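Long-range contact in p22 protein (Trypanosoma brucei, PDB 3JV1), which probably acts as an accessory factor in the RNA editing of cytochrome oxidase subunit II transcripts: residues L85-I98 against F141-A155. Residues are numbered along the deposited sequence; the frame is centred on the assembly and turned at random.
Sequences LVFGMSVEDGEFVI and FTSYLSARGVNDTLA
With CG set opposite the carbonyl carbon in both Phe-96 (chi1 -83°) and Phe-87 (chi1 -65°), the two rings reach segment 141-155. The Phe-96 ring is clamped: Val-150 CG1 lies over one face, 3.9 Å from the ring centroid, and Ala-155 CB over the opposite face, while Leu-154 CB meets the edge. At that edge Phe-96 CE2 also comes within 3.1 Å of Asn-151 O, the carbonyl that accepts the first helical bond from Ala-155 N. Phe-87 has Leu-145 CD2 over one face, 3.7 Å from its centroid, and its CE1 is 3.8 Å from Phe-141 CD1, the two ring planes standing 81° apart. Between the two rings Met-89 SD meets Leu-145 CD1 tip to tip, and Ile-98 CD1 reaches the same methyl from the neighbouring strand. No direct hydrogen bond joins the segments; one water accepts from Phe-96 N and donates to Asp-152 OD1 (2.6 Å). Beside it the carboxylates of Glu-95 and Asp-152 run side by side, a repulsion probably eased by that water and the helix N-terminus. A Schellman motif with Gly-149 as C' residue ends helix 135-146, and Asn-151 occupies the N-cap position of helix 152-181. The arrangement is an antiparallel beta hairpin, closed by a type I' turn, packed against the junction of two helices in the Mam33-family fold.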
ATOM      1  N   LEU A  85      -8.181 -15.177 -15.763  1.00 31.49           N
ATOM      2  CA  LEU A  85      -7.061 -14.580 -16.470  1.00 30.85           C
ATOM      3  C   LEU A  85      -7.245 -13.131 -16.028  1.00 33.21           C
ATOM      4  O   LEU A  85      -8.302 -12.542 -16.268  1.00 32.32           O
ATOM      5  CB  LEU A  85      -7.259 -14.682 -17.983  1.00 33.37           C
ATOM      6  CG  LEU A  85      -6.104 -15.179 -18.856  1.00 35.19           C
ATOM      7  CD1 LEU A  85      -6.506 -15.067 -20.320  1.00 31.75           C
ATOM      8  CD2 LEU A  85      -4.844 -14.389 -18.581  1.00 33.36           C
ATOM      9  N   VAL A  86      -6.236 -12.565 -15.372  1.00 31.85           N
ATOM     10  CA  VAL A  86      -6.325 -11.200 -14.878  1.00 31.51           C
ATOM     11  C   VAL A  86      -5.345 -10.243 -15.550  1.00 31.76           C
ATOM     12  O   VAL A  86      -4.133 -10.389 -15.419  1.00 32.00           O
ATOM     13  CB  VAL A  86      -6.101 -11.172 -13.347  1.00 32.37           C
ATOM     14  CG1 VAL A  86      -6.349  -9.770 -12.805  1.00 32.53           C
ATOM     15  CG2 VAL A  86      -7.037 -12.174 -12.671  1.00 31.56           C
ATOM     16  N   PHE A  87      -5.887  -9.263 -16.265  1.00 30.85           N
ATOM     17  CA  PHE A  87      -5.094  -8.265 -16.974  1.00 31.14           C
ATOM     18  C   PHE A  87      -4.968  -6.975 -16.169  1.00 33.39           C
ATOM     19  O   PHE A  87      -5.976  -6.332 -15.850  1.00 33.57           O
ATOM     20  CB  PHE A  87      -5.743  -7.934 -18.319  1.00 31.21           C
ATOM     21  CG  PHE A  87      -5.775  -9.088 -19.288  1.00 33.27           C
ATOM     22  CD1 PHE A  87      -4.750  -9.264 -20.218  1.00 30.09           C
ATOM     23  CD2 PHE A  87      -6.826  -9.999 -19.264  1.00 29.65           C
ATOM     24  CE1 PHE A  87      -4.779 -10.332 -21.109  1.00 33.74           C
ATOM     25  CE2 PHE A  87      -6.865 -11.076 -20.155  1.00 29.87           C
ATOM     26  CZ  PHE A  87      -5.838 -11.242 -21.080  1.00 31.27           C
ATOM     27  N   GLY A  88      -3.734  -6.610 -15.835  1.00 32.38           N
ATOM     28  CA  GLY A  88      -3.492  -5.379 -15.107  1.00 32.88           C
ATOM     29  C   GLY A  88      -3.335  -4.350 -16.203  1.00 34.72           C
ATOM     30  O   GLY A  88      -2.406  -4.445 -17.008  1.00 33.79           O
ATOM     31  N   MET A  89      -4.237  -3.377 -16.258  1.00 34.86           N
ATOM     32  CA  MET A  89      -4.171  -2.392 -17.321  1.00 35.67           C
ATOM     33  C   MET A  89      -4.376  -0.952 -16.902  1.00 36.37           C
ATOM     34  O   MET A  89      -4.693  -0.646 -15.755  1.00 33.88           O
ATOM     35  CB  MET A  89      -5.201  -2.733 -18.393  1.00 38.76           C
ATOM     36  CG  MET A  89      -5.118  -4.160 -18.896  1.00 43.49           C
ATOM     37  SD  MET A  89      -5.851  -4.308 -20.504  1.00 50.07           S
ATOM     38  CE  MET A  89      -7.558  -4.384 -20.087  1.00 46.32           C
ATOM     39  N   SER A  90      -4.181  -0.066 -17.864  1.00 36.52           N
ATOM     40  CA  SER A  90      -4.379   1.350 -17.643  1.00 39.98           C
ATOM     41  C   SER A  90      -4.886   1.971 -18.939  1.00 40.47           C
ATOM     42  O   SER A  90      -4.586   1.487 -20.032  1.00 42.03           O
ATOM     43  CB  SER A  90      -3.080   2.009 -17.172  1.00 40.18           C
ATOM     44  OG  SER A  90      -1.995   1.656 -18.000  1.00 43.68           O
ATOM     45  N   VAL A  91      -5.698   3.013 -18.814  1.00 41.25           N
ATOM     46  CA  VAL A  91      -6.240   3.693 -19.979  1.00 43.94           C
ATOM     47  C   VAL A  91      -5.422   4.945 -20.241  1.00 45.87           C
ATOM     48  O   VAL A  91      -5.358   5.843 -19.406  1.00 45.90           O
ATOM     49  CB  VAL A  91      -7.722   4.090 -19.775  1.00 42.49           C
ATOM     50  CG1 VAL A  91      -8.199   4.947 -20.938  1.00 44.20           C
ATOM     51  CG2 VAL A  91      -8.583   2.845 -19.666  1.00 42.26           C
ATOM     52  N   GLU A  92      -4.780   4.983 -21.400  1.00 48.39           N
ATOM     53  CA  GLU A  92      -3.962   6.118 -21.793  1.00 52.04           C
ATOM     54  C   GLU A  92      -4.466   6.617 -23.136  1.00 52.65           C
ATOM     55  O   GLU A  92      -4.300   5.958 -24.162  1.00 52.41           O
ATOM     56  CB  GLU A  92      -2.489   5.703 -21.873  1.00 52.87           C
ATOM     57  CG  GLU A  92      -1.882   5.398 -20.510  1.00 56.58           C
ATOM     58  CD  GLU A  92      -0.512   4.754 -20.592  1.00 59.54           C
ATOM     59  OE1 GLU A  92       0.418   5.384 -21.135  1.00 59.61           O
ATOM     60  OE2 GLU A  92      -0.362   3.612 -20.106  1.00 61.88           O
ATOM     61  N   ASP A  93      -5.114   7.777 -23.102  1.00 54.65           N
ATOM     62  CA  ASP A  93      -5.687   8.415 -24.284  1.00 56.14           C
ATOM     63  C   ASP A  93      -6.635   7.507 -25.059  1.00 55.04           C
ATOM     64  O   ASP A  93      -6.370   7.146 -26.203  1.00 56.66           O
ATOM     65  CB  ASP A  93      -4.585   8.911 -25.223  1.00 59.30           C
ATOM     66  CG  ASP A  93      -5.100   9.922 -26.242  1.00 62.53           C
ATOM     67  OD1 ASP A  93      -5.472  11.043 -25.827  1.00 62.36           O
ATOM     68  OD2 ASP A  93      -5.140   9.595 -27.450  1.00 64.35           O
ATOM     69  N   GLY A  94      -7.741   7.138 -24.426  1.00 53.73           N
ATOM     70  CA  GLY A  94      -8.727   6.299 -25.083  1.00 51.62           C
ATOM     71  C   GLY A  94      -8.319   4.890 -25.463  1.00 50.34           C
ATOM     72  O   GLY A  94      -9.105   4.177 -26.088  1.00 50.21           O
ATOM     73  N   GLU A  95      -7.112   4.471 -25.098  1.00 48.89           N
ATOM     74  CA  GLU A  95      -6.667   3.120 -25.427  1.00 48.25           C
ATOM     75  C   GLU A  95      -6.264   2.320 -24.201  1.00 45.86           C
ATOM     76  O   GLU A  95      -5.798   2.876 -23.209  1.00 43.90           O
ATOM     77  CB  GLU A  95      -5.477   3.153 -26.385  1.00 51.24           C
ATOM     78  CG  GLU A  95      -5.731   3.845 -27.706  1.00 55.87           C
ATOM     79  CD  GLU A  95      -4.670   3.505 -28.734  1.00 59.27           C
ATOM     80  OE1 GLU A  95      -3.466   3.631 -28.414  1.00 59.89           O
ATOM     81  OE2 GLU A  95      -5.041   3.110 -29.861  1.00 60.04           O
ATOM     82  N   PHE A  96      -6.436   1.005 -24.286  1.00 44.68           N
ATOM     83  CA  PHE A  96      -6.062   0.111 -23.199  1.00 43.18           C
ATOM     84  C   PHE A  96      -4.600  -0.278 -23.352  1.00 43.16           C
ATOM     85  O   PHE A  96      -4.153  -0.623 -24.440  1.00 43.99           O
ATOM     86  CB  PHE A  96      -6.906  -1.170 -23.223  1.00 42.51           C
ATOM     87  CG  PHE A  96      -8.253  -1.033 -22.572  1.00 40.81           C
ATOM     88  CD1 PHE A  96      -8.357  -0.770 -21.208  1.00 39.60           C
ATOM     89  CD2 PHE A  96      -9.417  -1.172 -23.317  1.00 38.30           C
ATOM     90  CE1 PHE A  96      -9.599  -0.650 -20.597  1.00 38.47           C
ATOM     91  CE2 PHE A  96     -10.668  -1.052 -22.713  1.00 39.47           C
ATOM     92  CZ  PHE A  96     -10.757  -0.790 -21.350  1.00 39.14           C
ATOM     93  N   VAL A  97      -3.853  -0.205 -22.260  1.00 41.51           N
ATOM     94  CA  VAL A  97      -2.460  -0.595 -22.277  1.00 40.45           C
ATOM     95  C   VAL A  97      -2.326  -1.755 -21.295  1.00 39.30           C
ATOM     96  O   VAL A  97      -2.715  -1.642 -20.136  1.00 38.51           O
ATOM     97  CB  VAL A  97      -1.547   0.554 -21.824  1.00 41.02           C
ATOM     98  CG1 VAL A  97      -0.107   0.092 -21.813  1.00 42.24           C
ATOM     99  CG2 VAL A  97      -1.718   1.748 -22.755  1.00 43.41           C
ATOM    100  N   ILE A  98      -1.805  -2.881 -21.759  1.00 36.70           N
ATOM    101  CA  ILE A  98      -1.635  -4.020 -20.877  1.00 35.16           C
ATOM    102  C   ILE A  98      -0.318  -3.851 -20.120  1.00 35.21           C
ATOM    103  O   ILE A  98       0.739  -3.711 -20.732  1.00 34.24           O
ATOM    104  CB  ILE A  98      -1.585  -5.342 -21.666  1.00 34.96           C
ATOM    105  CG1 ILE A  98      -2.840  -5.489 -22.523  1.00 35.99           C
ATOM    106  CG2 ILE A  98      -1.472  -6.508 -20.705  1.00 34.56           C
ATOM    107  CD1 ILE A  98      -2.720  -6.568 -23.574  1.00 35.57           C
ATOM    108  N   PHE A 141      -2.847 -11.608 -27.088  1.00 30.27           N
ATOM    109  CA  PHE A 141      -3.532 -11.186 -25.866  1.00 31.19           C
ATOM    110  C   PHE A 141      -4.468 -10.023 -26.172  1.00 31.90           C
ATOM    111  O   PHE A 141      -5.621 -10.021 -25.737  1.00 31.18           O
ATOM    112  CB  PHE A 141      -2.532 -10.749 -24.789  1.00 31.11           C
ATOM    113  CG  PHE A 141      -2.017 -11.876 -23.937  1.00 29.85           C
ATOM    114  CD1 PHE A 141      -2.899 -12.736 -23.293  1.00 29.47           C
ATOM    115  CD2 PHE A 141      -0.652 -12.059 -23.751  1.00 30.86           C
ATOM    116  CE1 PHE A 141      -2.435 -13.769 -22.467  1.00 28.44           C
ATOM    117  CE2 PHE A 141      -0.172 -13.089 -22.929  1.00 30.74           C
ATOM    118  CZ  PHE A 141      -1.070 -13.945 -22.285  1.00 31.90           C
ATOM    119  N   THR A 142      -3.977  -9.036 -26.924  1.00 32.98           N
ATOM    120  CA  THR A 142      -4.795  -7.872 -27.282  1.00 34.91           C
ATOM    121  C   THR A 142      -6.021  -8.281 -28.121  1.00 34.50           C
ATOM    122  O   THR A 142      -7.123  -7.776 -27.898  1.00 34.02           O
ATOM    123  CB  THR A 142      -3.952  -6.786 -28.024  1.00 37.48           C
ATOM    124  OG1 THR A 142      -4.798  -5.691 -28.407  1.00 39.79           O
ATOM    125  CG2 THR A 142      -3.325  -7.348 -29.259  1.00 43.12           C
ATOM    126  N   SER A 143      -5.838  -9.204 -29.063  1.00 32.86           N
ATOM    127  CA  SER A 143      -6.943  -9.694 -29.893  1.00 34.57           C
ATOM    128  C   SER A 143      -7.972 -10.454 -29.046  1.00 32.94           C
ATOM    129  O   SER A 143      -9.169 -10.381 -29.295  1.00 31.20           O
ATOM    130  CB  SER A 143      -6.412 -10.627 -30.982  1.00 36.76           C
ATOM    131  OG  SER A 143      -5.470  -9.954 -31.789  1.00 45.35           O
ATOM    132  N   TYR A 144      -7.488 -11.206 -28.064  1.00 31.65           N
ATOM    133  CA  TYR A 144      -8.342 -11.960 -27.150  1.00 32.26           C
ATOM    134  C   TYR A 144      -9.244 -10.976 -26.374  1.00 32.00           C
ATOM    135  O   TYR A 144     -10.444 -11.201 -26.209  1.00 31.42           O
ATOM    136  CB  TYR A 144      -7.453 -12.752 -26.184  1.00 30.89           C
ATOM    137  CG  TYR A 144      -8.176 -13.531 -25.112  1.00 32.18           C
ATOM    138  CD1 TYR A 144      -8.667 -14.812 -25.361  1.00 32.03           C
ATOM    139  CD2 TYR A 144      -8.317 -13.007 -23.826  1.00 31.71           C
ATOM    140  CE1 TYR A 144      -9.273 -15.556 -24.351  1.00 31.20           C
ATOM    141  CE2 TYR A 144      -8.919 -13.738 -22.815  1.00 29.99           C
ATOM    142  CZ  TYR A 144      -9.393 -15.007 -23.077  1.00 34.72           C
ATOM    143  OH  TYR A 144      -9.975 -15.729 -22.062  1.00 35.99           O
ATOM    144  N   LEU A 145      -8.658  -9.883 -25.902  1.00 29.86           N
ATOM    145  CA  LEU A 145      -9.417  -8.881 -25.167  1.00 29.77           C
ATOM    146  C   LEU A 145     -10.392  -8.151 -26.089  1.00 30.67           C
ATOM    147  O   LEU A 145     -11.526  -7.861 -25.707  1.00 28.77           O
ATOM    148  CB  LEU A 145      -8.471  -7.873 -24.523  1.00 30.38           C
ATOM    149  CG  LEU A 145      -7.622  -8.421 -23.381  1.00 28.88           C
ATOM    150  CD1 LEU A 145      -6.544  -7.427 -23.040  1.00 31.06           C
ATOM    151  CD2 LEU A 145      -8.512  -8.706 -22.173  1.00 32.98           C
ATOM    152  N   SER A 146      -9.950  -7.864 -27.306  1.00 30.09           N
ATOM    153  CA  SER A 146     -10.797  -7.170 -28.257  1.00 34.34           C
ATOM    154  C   SER A 146     -12.027  -8.001 -28.639  1.00 33.57           C
ATOM    155  O   SER A 146     -13.115  -7.462 -28.792  1.00 34.36           O
ATOM    156  CB  SER A 146      -9.999  -6.808 -29.507  1.00 35.49           C
ATOM    157  OG  SER A 146     -10.737  -5.901 -30.302  1.00 42.89           O
ATOM    158  N   ALA A 147     -11.861  -9.309 -28.786  1.00 33.09           N
ATOM    159  CA  ALA A 147     -12.985 -10.175 -29.138  1.00 34.52           C
ATOM    160  C   ALA A 147     -14.039 -10.177 -28.033  1.00 35.23           C
ATOM    161  O   ALA A 147     -15.180 -10.584 -28.253  1.00 33.30           O
ATOM    162  CB  ALA A 147     -12.501 -11.598 -29.392  1.00 34.84           C
ATOM    163  N   ARG A 148     -13.651  -9.724 -26.844  1.00 34.38           N
ATOM    164  CA  ARG A 148     -14.569  -9.677 -25.722  1.00 33.45           C
ATOM    165  C   ARG A 148     -15.072  -8.261 -25.426  1.00 34.54           C
ATOM    166  O   ARG A 148     -15.664  -8.009 -24.378  1.00 36.92           O
ATOM    167  CB  ARG A 148     -13.898 -10.295 -24.488  1.00 33.65           C
ATOM    168  CG  ARG A 148     -13.640 -11.788 -24.670  1.00 31.21           C
ATOM    169  CD  ARG A 148     -12.687 -12.390 -23.643  1.00 30.37           C
ATOM    170  NE  ARG A 148     -12.692 -13.843 -23.772  1.00 31.48           N
ATOM    171  CZ  ARG A 148     -12.339 -14.490 -24.880  1.00 32.72           C
ATOM    172  NH1 ARG A 148     -11.933 -13.812 -25.945  1.00 30.07           N
ATOM    173  NH2 ARG A 148     -12.454 -15.806 -24.949  1.00 31.44           N
ATOM    174  N   GLY A 149     -14.844  -7.337 -26.353  1.00 34.03           N
ATOM    175  CA  GLY A 149     -15.310  -5.975 -26.147  1.00 34.84           C
ATOM    176  C   GLY A 149     -14.363  -5.043 -25.417  1.00 35.53           C
ATOM    177  O   GLY A 149     -14.651  -3.855 -25.274  1.00 37.33           O
ATOM    178  N   VAL A 150     -13.233  -5.560 -24.945  1.00 36.55           N
ATOM    179  CA  VAL A 150     -12.270  -4.716 -24.248  1.00 37.10           C
ATOM    180  C   VAL A 150     -11.398  -4.096 -25.323  1.00 38.42           C
ATOM    181  O   VAL A 150     -10.316  -4.592 -25.645  1.00 36.90           O
ATOM    182  CB  VAL A 150     -11.412  -5.532 -23.270  1.00 36.63           C
ATOM    183  CG1 VAL A 150     -10.540  -4.602 -22.451  1.00 36.07           C
ATOM    184  CG2 VAL A 150     -12.318  -6.355 -22.358  1.00 36.99           C
ATOM    185  N   ASN A 151     -11.904  -3.000 -25.878  1.00 40.38           N
ATOM    186  CA  ASN A 151     -11.252  -2.290 -26.963  1.00 42.75           C
ATOM    187  C   ASN A 151     -11.220  -0.787 -26.704  1.00 43.58           C
ATOM    188  O   ASN A 151     -11.517  -0.337 -25.596  1.00 44.28           O
ATOM    189  CB  ASN A 151     -12.006  -2.603 -28.259  1.00 42.58           C
ATOM    190  CG  ASN A 151     -13.516  -2.541 -28.075  1.00 44.73           C
ATOM    191  OD1 ASN A 151     -14.272  -3.227 -28.768  1.00 47.33           O
ATOM    192  ND2 ASN A 151     -13.961  -1.711 -27.144  1.00 43.96           N
ATOM    193  N   ASP A 152     -10.857  -0.017 -27.727  1.00 43.82           N
ATOM    194  CA  ASP A 152     -10.772   1.436 -27.602  1.00 46.05           C
ATOM    195  C   ASP A 152     -12.115   2.069 -27.295  1.00 44.65           C
ATOM    196  O   ASP A 152     -12.183   3.117 -26.652  1.00 44.05           O
ATOM    197  CB  ASP A 152     -10.204   2.057 -28.878  1.00 49.34           C
ATOM    198  CG  ASP A 152      -8.764   1.673 -29.120  1.00 52.22           C
ATOM    199  OD1 ASP A 152      -7.992   1.619 -28.143  1.00 55.23           O
ATOM    200  OD2 ASP A 152      -8.401   1.436 -30.290  1.00 57.23           O
ATOM    201  N   THR A 153     -13.182   1.433 -27.759  1.00 42.85           N
ATOM    202  CA  THR A 153     -14.523   1.940 -27.515  1.00 43.06           C
ATOM    203  C   THR A 153     -14.801   1.899 -26.019  1.00 40.93           C
ATOM    204  O   THR A 153     -15.302   2.860 -25.451  1.00 39.89           O
ATOM    205  CB  THR A 153     -15.578   1.087 -28.228  1.00 44.54           C
ATOM    206  OG1 THR A 153     -15.250   0.986 -29.617  1.00 47.50           O
ATOM    207  CG2 THR A 153     -16.950   1.717 -28.080  1.00 46.58           C
ATOM    208  N   LEU A 154     -14.468   0.778 -25.388  1.00 39.12           N
ATOM    209  CA  LEU A 154     -14.681   0.619 -23.956  1.00 38.36           C
ATOM    210  C   LEU A 154     -13.748   1.533 -23.177  1.00 38.24           C
ATOM    211  O   LEU A 154     -14.149   2.141 -22.189  1.00 37.65           O
ATOM    212  CB  LEU A 154     -14.430  -0.827 -23.539  1.00 37.81           C
ATOM    213  CG  LEU A 154     -14.646  -1.120 -22.055  1.00 37.33           C
ATOM    214  CD1 LEU A 154     -16.134  -0.929 -21.720  1.00 34.96           C
ATOM    215  CD2 LEU A 154     -14.187  -2.539 -21.735  1.00 34.70           C
ATOM    216  N   ALA A 155     -12.501   1.626 -23.623  1.00 38.70           N
ATOM    217  CA  ALA A 155     -11.525   2.477 -22.955  1.00 40.68           C
ATOM    218  C   ALA A 155     -12.031   3.906 -23.019  1.00 41.23           C
ATOM    219  O   ALA A 155     -11.913   4.671 -22.063  1.00 42.55           O
ATOM    220  CB  ALA A 155     -10.173   2.368 -23.643  1.00 41.33           C
TER
HETATM  221  O   HOH W   1      -7.980  -0.415 -26.558  1.00 44.53           O